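Local coordinates for UPF0033 domain-containing protein (Desulfitobacterium hafniense, PDB 3HZ7) that is of unknown function but belongs to the TusA family of sulfur carriers, so it probably carries or transfers sulfur as a persulfide, at residues 1-5 and 17-21; 30-36 and 65-71. One frame throughout, in Å; residues are numbered along the deposited sequence.

Interaction 1 of 2, residues 1-5 and 17-21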
# COMPACT_ATOMS: atom_id res chain seq x y z
N MSE A 1 -7.28 -5.57 -9.62
CA MSE A 1 -6.66 -4.70 -8.59
C MSE A 1 -7.21 -5.00 -7.18
O MSE A 1 -8.27 -5.60 -7.07
CB MSE A 1 -6.90 -3.22 -8.95
CG MSE A 1 -6.34 -2.24 -7.94
SE MSE A 1 -7.04 -0.41 -8.21
CE MSE A 1 -5.47 0.62 -7.74
N ILE A 2 -6.49 -4.64 -6.12
CA ILE A 2 -6.96 -4.87 -4.76
C ILE A 2 -6.78 -3.61 -3.90
O ILE A 2 -5.74 -2.97 -3.93
CB ILE A 2 -6.26 -6.12 -4.12
CG1 ILE A 2 -6.72 -6.33 -2.68
CG2 ILE A 2 -4.77 -5.93 -4.04
CD1 ILE A 2 -6.02 -5.49 -1.69
N THR A 3 -7.84 -3.24 -3.19
CA THR A 3 -7.86 -2.07 -2.31
C THR A 3 -8.07 -2.51 -0.88
O THR A 3 -9.01 -3.25 -0.58
CB THR A 3 -8.94 -1.07 -2.73
OG1 THR A 3 -8.60 -0.64 -4.04
CG2 THR A 3 -8.95 0.27 -1.79
N ILE A 4 -7.11 -2.14 -0.05
CA ILE A 4 -7.14 -2.47 1.34
C ILE A 4 -7.55 -1.23 2.15
O ILE A 4 -6.84 -0.24 2.11
CB ILE A 4 -5.76 -2.92 1.83
CG1 ILE A 4 -5.35 -4.19 0.99
CG2 ILE A 4 -5.79 -3.13 3.48
CD1 ILE A 4 -4.17 -5.02 1.44
N ASP A 5 -8.67 -1.27 2.86
CA ASP A 5 -9.03 -0.10 3.70
C ASP A 5 -8.43 -0.41 5.06
O ASP A 5 -8.85 -1.35 5.75
CB ASP A 5 -10.54 0.03 3.86
CG ASP A 5 -10.94 1.19 4.81
OD1 ASP A 5 -10.10 1.66 5.61
OD2 ASP A 5 -12.10 1.60 4.73
N ARG A 17 -0.75 -5.99 5.93
CA ARG A 17 -1.84 -6.35 5.06
C ARG A 17 -1.41 -6.12 3.60
O ARG A 17 -1.66 -6.94 2.72
CB ARG A 17 -3.08 -5.52 5.48
CG ARG A 17 -3.71 -5.96 6.83
CD ARG A 17 -4.99 -5.21 7.21
NE ARG A 17 -6.03 -5.44 6.22
CZ ARG A 17 -7.15 -4.72 6.08
NH1 ARG A 17 -7.40 -3.68 6.89
NH2 ARG A 17 -8.04 -5.04 5.13
N ALA A 18 -0.71 -5.02 3.35
CA ALA A 18 -0.24 -4.73 2.01
C ALA A 18 0.77 -5.73 1.54
O ALA A 18 0.70 -6.18 0.40
CB ALA A 18 0.38 -3.26 1.92
N LYS A 19 1.71 -6.09 2.41
CA LYS A 19 2.72 -7.03 1.97
C LYS A 19 2.12 -8.42 1.67
O LYS A 19 2.51 -9.09 0.70
CB LYS A 19 3.86 -7.13 3.03
CG LYS A 19 5.05 -7.96 2.52
CD LYS A 19 6.24 -7.83 3.44
CE LYS A 19 7.34 -8.81 3.07
NZ LYS A 19 8.61 -8.46 3.78
N LYS A 20 1.18 -8.85 2.49
CA LYS A 20 0.50 -10.14 2.30
C LYS A 20 -0.23 -10.08 0.95
O LYS A 20 -0.19 -11.03 0.17
CB LYS A 20 -0.57 -10.36 3.37
CG LYS A 20 -0.05 -10.47 4.79
CD LYS A 20 -1.16 -10.92 5.74
CE LYS A 20 -1.87 -12.16 5.25
NZ LYS A 20 -2.46 -12.94 6.38
N ALA A 21 -0.90 -8.99 0.68
CA ALA A 21 -1.60 -8.91 -0.61
C ALA A 21 -0.64 -8.94 -1.80
O ALA A 21 -0.97 -9.56 -2.87
CB ALA A 21 -2.49 -7.65 -0.69

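Interaction 2 of 2, residues 30-36 and 65-71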
# COMPACT_ATOMS: atom_id res chain seq x y z
N GLY A 30 0.45 -7.10 -10.20
CA GLY A 30 -0.84 -6.47 -10.11
C GLY A 30 -0.70 -5.19 -9.31
O GLY A 30 0.43 -4.66 -9.16
N VAL A 31 -1.81 -4.73 -8.77
CA VAL A 31 -1.83 -3.45 -8.06
C VAL A 31 -2.47 -3.56 -6.71
O VAL A 31 -3.55 -4.14 -6.61
CB VAL A 31 -2.63 -2.41 -8.88
CG1 VAL A 31 -2.53 -1.05 -8.18
CG2 VAL A 31 -2.08 -2.32 -10.36
N VAL A 32 -1.82 -3.02 -5.66
CA VAL A 32 -2.43 -3.06 -4.34
C VAL A 32 -2.51 -1.62 -3.87
O VAL A 32 -1.48 -0.92 -3.75
CB VAL A 32 -1.61 -3.93 -3.30
CG1 VAL A 32 -2.30 -3.88 -1.89
CG2 VAL A 32 -1.49 -5.44 -3.81
N THR A 33 -3.71 -1.13 -3.63
CA THR A 33 -3.83 0.25 -3.11
C THR A 33 -4.23 0.08 -1.65
O THR A 33 -4.98 -0.87 -1.32
CB THR A 33 -4.87 1.08 -3.79
OG1 THR A 33 -5.82 0.24 -4.37
CG2 THR A 33 -4.30 1.81 -4.87
N VAL A 34 -3.72 0.98 -0.81
CA VAL A 34 -4.00 0.93 0.61
C VAL A 34 -4.47 2.28 1.12
O VAL A 34 -3.81 3.30 0.86
CB VAL A 34 -2.72 0.57 1.40
CG1 VAL A 34 -3.08 0.16 2.89
CG2 VAL A 34 -1.92 -0.48 0.63
N LEU A 35 -5.57 2.30 1.83
CA LEU A 35 -6.04 3.55 2.44
C LEU A 35 -5.50 3.68 3.90
O LEU A 35 -5.76 2.78 4.77
CB LEU A 35 -7.57 3.61 2.42
CG LEU A 35 -8.26 3.34 1.08
CD1 LEU A 35 -9.82 3.41 1.25
CD2 LEU A 35 -7.79 4.41 0.06
N VAL A 36 -4.72 4.73 4.16
CA VAL A 36 -4.21 5.00 5.53
C VAL A 36 -4.52 6.43 5.98
O VAL A 36 -4.86 7.31 5.17
CB VAL A 36 -2.69 4.67 5.73
CG1 VAL A 36 -2.51 3.18 5.56
CG2 VAL A 36 -1.75 5.50 4.72
N VAL A 65 -7.69 11.05 4.18
CA VAL A 65 -7.34 9.72 3.68
C VAL A 65 -6.14 9.76 2.74
O VAL A 65 -6.11 10.55 1.77
CB VAL A 65 -8.50 9.04 2.89
CG1 VAL A 65 -8.01 7.71 2.25
CG2 VAL A 65 -9.68 8.73 3.84
N ILE A 66 -5.15 8.95 3.04
CA ILE A 66 -4.02 8.83 2.16
C ILE A 66 -4.12 7.49 1.37
O ILE A 66 -4.28 6.39 1.96
CB ILE A 66 -2.72 8.92 2.93
CG1 ILE A 66 -2.67 10.27 3.69
CG2 ILE A 66 -1.58 8.80 1.97
CD1 ILE A 66 -1.62 10.35 4.74
N GLU A 67 -4.07 7.58 0.04
CA GLU A 67 -4.11 6.36 -0.74
C GLU A 67 -2.73 6.10 -1.29
O GLU A 67 -2.16 6.95 -1.95
CB GLU A 67 -5.14 6.47 -1.86
CG GLU A 67 -5.31 5.16 -2.59
CD GLU A 67 -6.61 5.05 -3.38
OE1 GLU A 67 -7.55 5.83 -3.15
OE2 GLU A 67 -6.70 4.16 -4.24
N VAL A 68 -2.17 4.93 -0.96
CA VAL A 68 -0.85 4.54 -1.43
C VAL A 68 -1.09 3.39 -2.42
O VAL A 68 -1.68 2.35 -2.09
CB VAL A 68 0.05 4.05 -0.23
CG1 VAL A 68 1.46 3.74 -0.68
CG2 VAL A 68 0.07 5.13 0.86
N THR A 69 -0.63 3.57 -3.64
CA THR A 69 -0.82 2.55 -4.67
C THR A 69 0.51 1.85 -4.97
O THR A 69 1.53 2.52 -5.24
CB THR A 69 -1.42 3.21 -5.91
OG1 THR A 69 -2.63 3.85 -5.51
CG2 THR A 69 -1.70 2.18 -7.02
N ILE A 70 0.51 0.52 -4.87
CA ILE A 70 1.74 -0.22 -5.11
C ILE A 70 1.53 -1.14 -6.28
O ILE A 70 0.57 -1.92 -6.32
CB ILE A 70 2.17 -1.06 -3.85
CG1 ILE A 70 2.21 -0.13 -2.64
CG2 ILE A 70 3.49 -1.83 -4.15
CD1 ILE A 70 2.57 -0.77 -1.22
N VAL A 71 2.48 -1.08 -7.21
CA VAL A 71 2.41 -1.87 -8.42
C VAL A 71 3.50 -2.93 -8.50
O VAL A 71 4.68 -2.63 -8.30
CB VAL A 71 2.52 -0.98 -9.71
CG1 VAL A 71 2.43 -1.85 -10.94
CG2 VAL A 71 1.43 0.07 -9.74

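Interaction 1 of 2, residues 1-5 and 17-21
Arg17 sends CG away from its carbonyl carbon and then bends about the CG-CD bond (chi3 61°), which turns its guanidinium back toward Ile4; that isoleucine keeps CG2 trans to its own backbone N and meets the flat group from above. The pair lies in the first half of a beta-alpha-beta crossover, where strand 2-5 leads into helix 13-23 and the two run nearly antiparallel (161°), with the axes of the two segments 9.7 Å apart. Ile4 CG2 sits over the centre of the guanidinium face, 3.3 Å from Arg17 CZ. At its far end, Arg17 NH1 gives a hydrogen bond to Asp5 O (3.0 Å), moderately bent at the hydrogen (137°), the donor standing above the carbonyl plane. The charge is not paired with the Asp5 carboxylate: OD1 is 6.1 Å from Arg17 NH1 and accepts a bond from Leu7 N instead. With an alanine at Arg17, Asp5 O would probably lose its donor from the helix and Ile4 CG2 the flat cover over it. The other branch of Ile4 reaches the helix backbone itself, where CD1 comes 3.4 Å from Arg17 O and 3.8 Å from Ala21 CB. The Ala21 methyl also meets Ile2, two residues back along the strand, CB to CD1 at 4.3 Å.

Interaction 2 of 2, residues 30-36 and 65-71
Glu67 and Leu35 form a non-hydrogen-bonded pair between antiparallel strands 66-71 and 31-36, the middle two strands of the TusA-type alpha/beta sandwich, and their side chains lie side by side on the same face of the sheet. Glu67 can be followed outward along Leu35 CD2: its CB lies 3.9 Å from that methyl, CG 3.7 Å and CD 3.7 Å. The chain is extended, with CG trans to the backbone N (chi1 -174°), and this lifts the carboxylate off the sheet, leaning from Leu35 toward Thr33. At the tip, OE1 is 3.5 Å from Leu35 CD2 and takes its charge partner elsewhere, in a salt bridge with Lys61. OE2 turns to the other neighbour, 3.6 Å from Thr33 CB, while the Thr33 hydroxyl is engaged with Thr3 OG1 and Ile2 O. Leu35 CD2 also reaches Val65 CG1 at 4.0 Å.

Beneath these side chains the pairs Val32-Ile70, Val34-Val68 and Val36-Ile66 each exchange two backbone hydrogen bonds; in the last, Ile66 N approaches Val36 O at 2.7 Å, nearly along the C=O axis. Their side chains fill the face turned to helices 13-23 and 39-52, with Val36 CG2 4.3 Å from Val68 CG2. The chemistry is therefore split: six N-H groups and six carbonyls satisfy each other inside the sheet, a purely aliphatic surface faces the helices, and on the face of Glu67 a carboxylate runs beside a leucine methyl while its salt bridge to Lys61 probably steadies the negative charge.

In the fold
Interactions 1 and 2 lie in the N-terminal TusA-like domain of a longer protein and share one sheet, their centres about 7 Å apart. Strand 2-5 runs parallel to strand 31-36 and is stitched to it at Thr33, with probable hydrogen bonds of 2.8 Å both from Thr33 N to Ile2 O and from Ile4 N to Thr33 O. Strand 31-36 thus lies between strand 2-5 and strand 66-71. Helix 13-23 covers the result: Ala18 touches Val34, and Leu22 touches Val32 and Ile70. Cys11, found as S-mercaptocysteine, lies in the connection between strand 2-5 and helix 13-23, the elements packed together by interaction 1, consistent with the sulfur-carrying cysteine of TusA relatives.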